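PDB 1QP8: formate dehydrogenase from Pyrobaculum aerophilum, which binds NADPH and probably acts as a D-2-hydroxyacid dehydrogenase, perhaps reducing glyoxylate or hydroxypyruvate. Local coordinates for residues 89-94 with 140-145; 96-101 with 203-208; 222-225 with 231-234. All coordinates share one frame; numbering follows the deposited sequence.

How the interactions relate
All three contacts lie in the NADPH-binding Rossmann domain and are spaced in a row across it: interactions 1 and 2 have centres about 11 Å apart, interactions 2 and 3 about 10 Å, and interactions 1 and 3 about 19 Å. Helix 83-98 supplies one side of both interaction 1 and interaction 2, whose segments alternate along the chain; interaction 3 follows both. Strands 205-208 and 231-234 are parallel neighbours, joined by probable hydrogen bonds such as Phe206 N to Ile231 O (2.8 Å). Val205, Val207, Ile231 and Ala233 meet helix 83-98 on one sheet face, whereas Phe232 starts toward helix 217-226 on the other. Interactions 1 and 2 also touch the second subunit.

Interaction 1 (89-94 with 140-145); sequences FALALL and GKILAA
Leu91 of helix 83-98 wedges its forked end against Ile142 and Leu143 of helix 135-145, two helices packed side by side on one face of the Rossmann sheet. The short segments run 47° apart, with 11.1 Å between their axes, so branched side chains have to bridge the gap. Leu91 turns CD1 to Ile142, although the exact fit of these two side chains is uncertain in the model, while CD2 leans over Leu143, the two leucines lying alongside and pointing opposite ways. The bump offered in return is Leu143 CD2, which fills the hollow between Leu91 and Leu94, residues one turn apart. Cutting Leu91 back to an alanine would probably open a gap between the helices and leave Ile142 without its apolar partner on helix 83-98. Leu143 also rests on Val127, Val129 and Val150 of the sheet, and Leu94 on Val205 and Val207, so strands close the side of the seam that faces the sheet. Ile142 meets Leu146 of the second subunit as well, which brings the edge of this buried apolar seam to the dimer interface. The seam ends at Leu94, where CD2 lies 3.7 Å from Leu143 CD2.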
loop_
_atom_site.group_PDB
_atom_site.type_symbol
_atom_site.label_atom_id
_atom_site.label_comp_id
_atom_site.label_asym_id
_atom_site.label_seq_id
_atom_site.Cartn_x
_atom_site.Cartn_y
_atom_site.Cartn_z
ATOM N N PHE A 89 -3.434 -4.087 6.080
ATOM C CA PHE A 89 -4.009 -2.853 6.568
ATOM C C PHE A 89 -2.916 -1.857 6.964
ATOM O O PHE A 89 -3.040 -0.656 6.715
ATOM C CB PHE A 89 -4.934 -3.126 7.760
ATOM C CG PHE A 89 -5.948 -2.049 7.987
ATOM C CD1 PHE A 89 -7.090 -1.982 7.208
ATOM C CD2 PHE A 89 -5.738 -1.070 8.947
ATOM C CE1 PHE A 89 -8.023 -0.941 7.380
ATOM C CE2 PHE A 89 -6.653 -0.026 9.133
ATOM C CZ PHE A 89 -7.800 0.039 8.345
ATOM N N ALA A 90 -1.846 -2.349 7.579
ATOM C CA ALA A 90 -0.757 -1.478 7.997
ATOM C C ALA A 90 -0.066 -0.867 6.784
ATOM O O ALA A 90 0.327 0.298 6.805
ATOM C CB ALA A 90 0.243 -2.264 8.826
ATOM N N LEU A 91 0.084 -1.651 5.725
ATOM C CA LEU A 91 0.728 -1.137 4.540
ATOM C C LEU A 91 -0.106 -0.018 3.964
ATOM O O LEU A 91 0.427 1.027 3.564
ATOM C CB LEU A 91 0.907 -2.240 3.514
ATOM C CG LEU A 91 1.978 -3.226 3.965
ATOM C CD1 LEU A 91 1.873 -4.492 3.148
ATOM C CD2 LEU A 91 3.344 -2.594 3.823
ATOM N N ALA A 92 -1.418 -0.230 3.920
ATOM C CA ALA A 92 -2.337 0.776 3.402
ATOM C C ALA A 92 -2.215 2.001 4.282
ATOM O O ALA A 92 -2.080 3.121 3.801
ATOM C CB ALA A 92 -3.758 0.249 3.443
ATOM N N LEU A 93 -2.256 1.774 5.586
ATOM C CA LEU A 93 -2.134 2.871 6.533
ATOM C C LEU A 93 -0.853 3.644 6.320
ATOM O O LEU A 93 -0.789 4.835 6.596
ATOM C CB LEU A 93 -2.160 2.370 7.975
ATOM C CG LEU A 93 -3.498 2.531 8.695
ATOM C CD1 LEU A 93 -3.323 2.179 10.170
ATOM C CD2 LEU A 93 -4.000 3.972 8.538
ATOM N N LEU A 94 0.171 2.967 5.830
ATOM C CA LEU A 94 1.445 3.611 5.597
ATOM C C LEU A 94 1.495 4.342 4.258
ATOM O O LEU A 94 1.763 5.545 4.199
ATOM C CB LEU A 94 2.552 2.565 5.657
ATOM C CG LEU A 94 3.925 2.988 5.137
ATOM C CD1 LEU A 94 4.455 4.145 5.972
ATOM C CD2 LEU A 94 4.872 1.787 5.184
ATOM N N GLY A 140 7.422 -6.215 7.529
ATOM C CA GLY A 140 8.849 -6.125 7.261
ATOM C C GLY A 140 9.250 -6.749 5.940
ATOM O O GLY A 140 9.986 -6.141 5.161
ATOM N N LYS A 141 8.761 -7.952 5.668
ATOM C CA LYS A 141 9.097 -8.600 4.415
ATOM C C LYS A 141 8.651 -7.799 3.185
ATOM O O LYS A 141 9.400 -7.676 2.212
ATOM C CB LYS A 141 8.538 -10.020 4.405
ATOM C CG LYS A 141 9.219 -10.880 5.461
ATOM C CD LYS A 141 8.852 -12.348 5.380
ATOM C CE LYS A 141 9.675 -13.145 6.385
ATOM N NZ LYS A 141 9.345 -14.592 6.397
ATOM N N ILE A 142 7.454 -7.223 3.235
ATOM C CA ILE A 142 6.945 -6.432 2.115
ATOM C C ILE A 142 7.723 -5.134 1.922
ATOM O O ILE A 142 8.077 -4.763 0.798
ATOM C CB ILE A 142 5.479 -6.096 2.332
ATOM C CG1 ILE A 142 4.711 -7.394 2.542
ATOM C CG2 ILE A 142 4.943 -5.335 1.143
ATOM C CD1 ILE A 142 3.302 -7.199 3.019
ATOM N N LEU A 143 7.978 -4.434 3.018
ATOM C CA LEU A 143 8.727 -3.192 2.924
ATOM C C LEU A 143 10.048 -3.499 2.241
ATOM O O LEU A 143 10.397 -2.887 1.230
ATOM C CB LEU A 143 8.981 -2.610 4.314
ATOM C CG LEU A 143 7.744 -2.096 5.045
ATOM C CD1 LEU A 143 8.179 -1.433 6.326
ATOM C CD2 LEU A 143 6.988 -1.101 4.166
ATOM N N ALA A 144 10.772 -4.465 2.803
ATOM C CA ALA A 144 12.056 -4.888 2.265
ATOM C C ALA A 144 11.920 -5.193 0.784
ATOM O O ALA A 144 12.698 -4.711 -0.028
ATOM C CB ALA A 144 12.548 -6.119 3.002
ATOM N N ALA A 145 10.927 -5.997 0.437
ATOM C CA ALA A 145 10.708 -6.338 -0.960
ATOM C C ALA A 145 10.418 -5.095 -1.816
ATOM O O ALA A 145 10.432 -5.162 -3.039
ATOM C CB ALA A 145 9.571 -7.325 -1.074
#

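Interaction 2 (96-101 with 203-208); sequences APYKRI and DAVFVN
Arg100 reaches across to Asp203, and beside this ion pair Tyr98 packs on Val205, where the C-terminal end of helix 83-98 meets the start of strand 205-208. The salt bridge is long: Arg100 NH1 lies 3.4 Å from Asp203 OD1 in a weak hydrogen bond, with the guanidinium and carboxylate planes 75° apart, far from a flat, two-pronged pairing. Asp203 is poorly ordered, which makes its carboxylate less certain in position; OD2 also forms a salt bridge with Arg176, so the charge is probably shared between two arginines. On the NE side of the guanidinium, Arg100 donates from NE to Pro97 O at 3.3 Å, with an N-H...O angle of 164°; the acceptor lies in the guanidinium plane and the donor in the carbonyl plane. Bends at chi2 and chi3 fold the chain back to make this bond. Tyr98 sets the edge of its ring at CD1 against Val205 CG2, 3.7 Å away, and its OH is satisfied by Leu121 O. Lys99 NZ bonds Pro120 O and forms a salt bridge with Glu88 of the second subunit. The contact thus lies at the break between helices 83-98 and 101-109, beside strand 205-208, which runs between strands 177-180 and 231-234.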
loop_
_atom_site.group_PDB
_atom_site.type_symbol
_atom_site.label_atom_id
_atom_site.label_comp_id
_atom_site.label_asym_id
_atom_site.label_seq_id
_atom_site.Cartn_x
_atom_site.Cartn_y
_atom_site.Cartn_z
ATOM N N ALA A 96 -0.878 5.304 2.159
ATOM C CA ALA A 96 -1.862 6.354 1.897
ATOM C C ALA A 96 -1.291 7.726 2.193
ATOM O O ALA A 96 -1.354 8.623 1.353
ATOM C CB ALA A 96 -3.132 6.130 2.708
ATOM N N PRO A 97 -0.748 7.918 3.404
ATOM C CA PRO A 97 -0.164 9.213 3.763
ATOM C C PRO A 97 1.255 9.344 3.203
ATOM O O PRO A 97 1.668 10.425 2.767
ATOM C CB PRO A 97 -0.136 9.199 5.298
ATOM C CG PRO A 97 -0.805 7.901 5.711
ATOM C CD PRO A 97 -0.723 6.983 4.543
ATOM N N TYR A 98 2.002 8.238 3.229
ATOM C CA TYR A 98 3.382 8.241 2.756
ATOM C C TYR A 98 3.518 8.687 1.315
ATOM O O TYR A 98 4.219 9.643 1.033
ATOM C CB TYR A 98 4.010 6.861 2.901
ATOM C CG TYR A 98 5.521 6.874 2.808
ATOM C CD1 TYR A 98 6.298 7.192 3.914
ATOM C CD2 TYR A 98 6.170 6.566 1.614
ATOM C CE1 TYR A 98 7.685 7.202 3.838
ATOM C CE2 TYR A 98 7.553 6.576 1.524
ATOM C CZ TYR A 98 8.312 6.896 2.638
ATOM O OH TYR A 98 9.697 6.940 2.552
ATOM N N LYS A 99 2.864 7.993 0.397
ATOM C CA LYS A 99 2.958 8.385 -1.001
ATOM C C LYS A 99 2.099 9.622 -1.279
ATOM O O LYS A 99 1.855 9.983 -2.443
ATOM C CB LYS A 99 2.548 7.219 -1.911
ATOM C CG LYS A 99 3.375 5.964 -1.705
ATOM C CD LYS A 99 4.818 6.154 -2.117
ATOM C CE LYS A 99 4.989 6.013 -3.620
ATOM N NZ LYS A 99 6.374 6.377 -4.069
ATOM N N ARG A 100 1.640 10.255 -0.198
ATOM C CA ARG A 100 0.839 11.474 -0.283
ATOM C C ARG A 100 -0.465 11.320 -1.085
ATOM O O ARG A 100 -0.957 12.285 -1.684
ATOM C CB ARG A 100 1.697 12.575 -0.908
ATOM C CG ARG A 100 3.174 12.559 -0.465
ATOM C CD ARG A 100 3.455 13.418 0.762
ATOM N NE ARG A 100 3.924 12.650 1.911
ATOM C CZ ARG A 100 5.017 12.950 2.613
ATOM N NH1 ARG A 100 5.766 14.003 2.276
ATOM N NH2 ARG A 100 5.359 12.221 3.672
ATOM N N ILE A 101 -1.026 10.116 -1.111
ATOM C CA ILE A 101 -2.266 9.900 -1.848
ATOM C C ILE A 101 -3.419 10.714 -1.240
ATOM O O ILE A 101 -4.122 11.453 -1.946
ATOM C CB ILE A 101 -2.680 8.420 -1.834
ATOM C CG1 ILE A 101 -1.613 7.557 -2.520
ATOM C CG2 ILE A 101 -4.021 8.260 -2.527
ATOM C CD1 ILE A 101 -1.524 7.753 -4.019
ATOM N N ASP A 203 9.796 14.622 8.768
ATOM C CA ASP A 203 8.882 14.336 7.682
ATOM C C ASP A 203 8.262 12.931 7.785
ATOM O O ASP A 203 7.415 12.548 6.974
ATOM C CB ASP A 203 9.662 14.481 6.386
ATOM C CG ASP A 203 8.867 14.085 5.193
ATOM O OD1 ASP A 203 7.829 14.732 4.941
ATOM O OD2 ASP A 203 9.282 13.124 4.514
ATOM N N ALA A 204 8.667 12.182 8.808
ATOM C CA ALA A 204 8.217 10.804 9.013
ATOM C C ALA A 204 6.731 10.518 9.178
ATOM O O ALA A 204 5.934 11.377 9.550
ATOM C CB ALA A 204 8.970 10.188 10.185
ATOM N N VAL A 205 6.408 9.257 8.911
ATOM C CA VAL A 205 5.072 8.694 8.982
ATOM C C VAL A 205 5.122 7.546 9.984
ATOM O O VAL A 205 5.743 6.529 9.710
ATOM C CB VAL A 205 4.691 8.058 7.644
ATOM C CG1 VAL A 205 3.399 7.267 7.794
ATOM C CG2 VAL A 205 4.582 9.113 6.573
ATOM N N PHE A 206 4.467 7.688 11.126
ATOM C CA PHE A 206 4.475 6.625 12.126
ATOM C C PHE A 206 3.152 5.880 12.081
ATOM O O PHE A 206 2.111 6.459 12.359
ATOM C CB PHE A 206 4.647 7.215 13.523
ATOM C CG PHE A 206 4.833 6.186 14.588
ATOM C CD1 PHE A 206 6.103 5.870 15.051
ATOM C CD2 PHE A 206 3.741 5.503 15.113
ATOM C CE1 PHE A 206 6.283 4.884 16.024
ATOM C CE2 PHE A 206 3.907 4.515 16.085
ATOM C CZ PHE A 206 5.180 4.205 16.540
ATOM N N VAL A 207 3.187 4.599 11.748
ATOM C CA VAL A 207 1.970 3.798 11.697
ATOM C C VAL A 207 1.802 2.878 12.922
ATOM O O VAL A 207 2.671 2.057 13.205
ATOM C CB VAL A 207 1.971 2.920 10.440
ATOM C CG1 VAL A 207 0.792 1.959 10.472
ATOM C CG2 VAL A 207 1.940 3.801 9.199
ATOM N N ASN A 208 0.700 3.016 13.658
ATOM C CA ASN A 208 0.478 2.124 14.796
ATOM C C ASN A 208 -0.684 1.213 14.484
ATOM O O ASN A 208 -1.763 1.676 14.143
ATOM C CB ASN A 208 0.169 2.877 16.081
ATOM C CG ASN A 208 0.072 1.941 17.272
ATOM O OD1 ASN A 208 0.677 0.869 17.280
ATOM N ND2 ASN A 208 -0.683 2.343 18.286
#

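Interaction 3 (222-225 with 231-234); sequences RILK and IFAS
The CA atoms of Leu224 and Ile231, 7.0 Å apart, are the closest such pair across the two segments, where the last turn of helix 217-226 passes over the start of strand 231-234. These are the second and third elements of a beta-alpha-beta unit that begins with strand 205-208, and the contact packs the crossover helix onto the strand that follows it. Leu224 carries the helix side. A chi1 of -87° swings its CG to the side opposite the carbonyl carbon, which directs both methyl groups at the strand. CD1 comes to 3.8 Å from Phe232 CB, and CD2 lies 4.0 Å from the same Phe232 CB, so the fork closes on the root of the phenylalanine, with CB its nearest point. CD2 is equally near Phe232 N, and the two side chains meet at about a right angle. Phe232 starts toward the helix, but its ring then leads away, to pack on Phe206 and Leu215. Ile231 offers its backbone here, with CA 4.5 Å from Leu224 CD2, while its side chain points away from the helix and meets Pro97 of helix 83-98.

Beyond the two segments, Leu224 also touches Phe230 and Val255, and its carbonyl oxygen accepts a hydrogen bond from Asn254 ND2; Asn254, just before strand 255-257, is also bonded to the backbone of Phe232, so one asparagine links helix and strand. Between the two segments themselves no hydrogen bond or charge takes part. The contact is apolar, resting on the shape of one buried leucine fork against backbone and CB, and such packing does not fix direction as a hydrogen bond would.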
loop_
_atom_site.group_PDB
_atom_site.type_symbol
_atom_site.label_atom_id
_atom_site.label_comp_id
_atom_site.label_asym_id
_atom_site.label_seq_id
_atom_site.Cartn_x
_atom_site.Cartn_y
_atom_site.Cartn_z
ATOM N N ARG A 222 2.290 15.778 21.331
ATOM C CA ARG A 222 3.281 16.824 21.302
ATOM C C ARG A 222 4.063 16.904 20.016
ATOM O O ARG A 222 4.212 17.987 19.451
ATOM C CB ARG A 222 4.252 16.664 22.457
ATOM C CG ARG A 222 5.508 17.460 22.251
ATOM C CD ARG A 222 6.411 17.400 23.439
ATOM N NE ARG A 222 7.726 17.888 23.069
ATOM C CZ ARG A 222 8.664 18.246 23.933
ATOM N NH1 ARG A 222 8.427 18.173 25.236
ATOM N NH2 ARG A 222 9.837 18.679 23.483
ATOM N N ILE A 223 4.587 15.780 19.544
ATOM C CA ILE A 223 5.362 15.844 18.316
ATOM C C ILE A 223 4.468 16.211 17.141
ATOM O O ILE A 223 4.904 16.897 16.217
ATOM C CB ILE A 223 6.104 14.528 18.009
ATOM C CG1 ILE A 223 7.173 14.801 16.949
ATOM C CG2 ILE A 223 5.144 13.469 17.501
ATOM C CD1 ILE A 223 7.985 13.592 16.562
ATOM N N LEU A 224 3.214 15.764 17.178
ATOM C CA LEU A 224 2.293 16.081 16.099
ATOM C C LEU A 224 2.098 17.574 16.035
ATOM O O LEU A 224 2.035 18.133 14.946
ATOM C CB LEU A 224 0.952 15.397 16.305
ATOM C CG LEU A 224 0.899 13.986 15.735
ATOM C CD1 LEU A 224 -0.336 13.266 16.260
ATOM C CD2 LEU A 224 0.906 14.069 14.232
ATOM N N LYS A 225 2.015 18.221 17.197
ATOM C CA LYS A 225 1.832 19.675 17.242
ATOM C C LYS A 225 3.099 20.448 16.906
ATOM O O LYS A 225 3.049 21.662 16.724
ATOM C CB LYS A 225 1.355 20.125 18.618
ATOM C CG LYS A 225 -0.103 19.851 18.905
ATOM C CD LYS A 225 -0.395 20.041 20.375
ATOM C CE LYS A 225 -1.850 19.752 20.690
ATOM N NZ LYS A 225 -2.091 19.599 22.162
ATOM N N ILE A 231 3.447 12.544 10.471
ATOM C CA ILE A 231 2.119 11.985 10.436
ATOM C C ILE A 231 1.928 10.749 11.285
ATOM O O ILE A 231 2.742 9.837 11.290
ATOM C CB ILE A 231 1.720 11.655 8.999
ATOM C CG1 ILE A 231 1.648 12.945 8.181
ATOM C CG2 ILE A 231 0.394 10.909 8.995
ATOM C CD1 ILE A 231 1.227 12.723 6.759
ATOM N N PHE A 232 0.815 10.723 11.993
ATOM C CA PHE A 232 0.479 9.604 12.841
ATOM C C PHE A 232 -0.744 8.948 12.218
ATOM O O PHE A 232 -1.809 9.563 12.136
ATOM C CB PHE A 232 0.147 10.111 14.237
ATOM C CG PHE A 232 -0.132 9.026 15.222
ATOM C CD1 PHE A 232 0.868 8.119 15.581
ATOM C CD2 PHE A 232 -1.392 8.909 15.810
ATOM C CE1 PHE A 232 0.622 7.108 16.516
ATOM C CE2 PHE A 232 -1.653 7.899 16.749
ATOM C CZ PHE A 232 -0.640 7.000 17.101
ATOM N N ALA A 233 -0.584 7.717 11.753
ATOM C CA ALA A 233 -1.687 6.971 11.152
ATOM C C ALA A 233 -1.920 5.760 12.037
ATOM O O ALA A 233 -1.072 4.877 12.113
ATOM C CB ALA A 233 -1.322 6.521 9.749
ATOM N N SER A 234 -3.065 5.707 12.703
ATOM C CA SER A 234 -3.331 4.586 13.583
ATOM C C SER A 234 -4.735 4.015 13.501
ATOM O O SER A 234 -5.716 4.734 13.292
ATOM C CB SER A 234 -3.045 4.992 15.029
ATOM O OG SER A 234 -3.248 3.906 15.914
#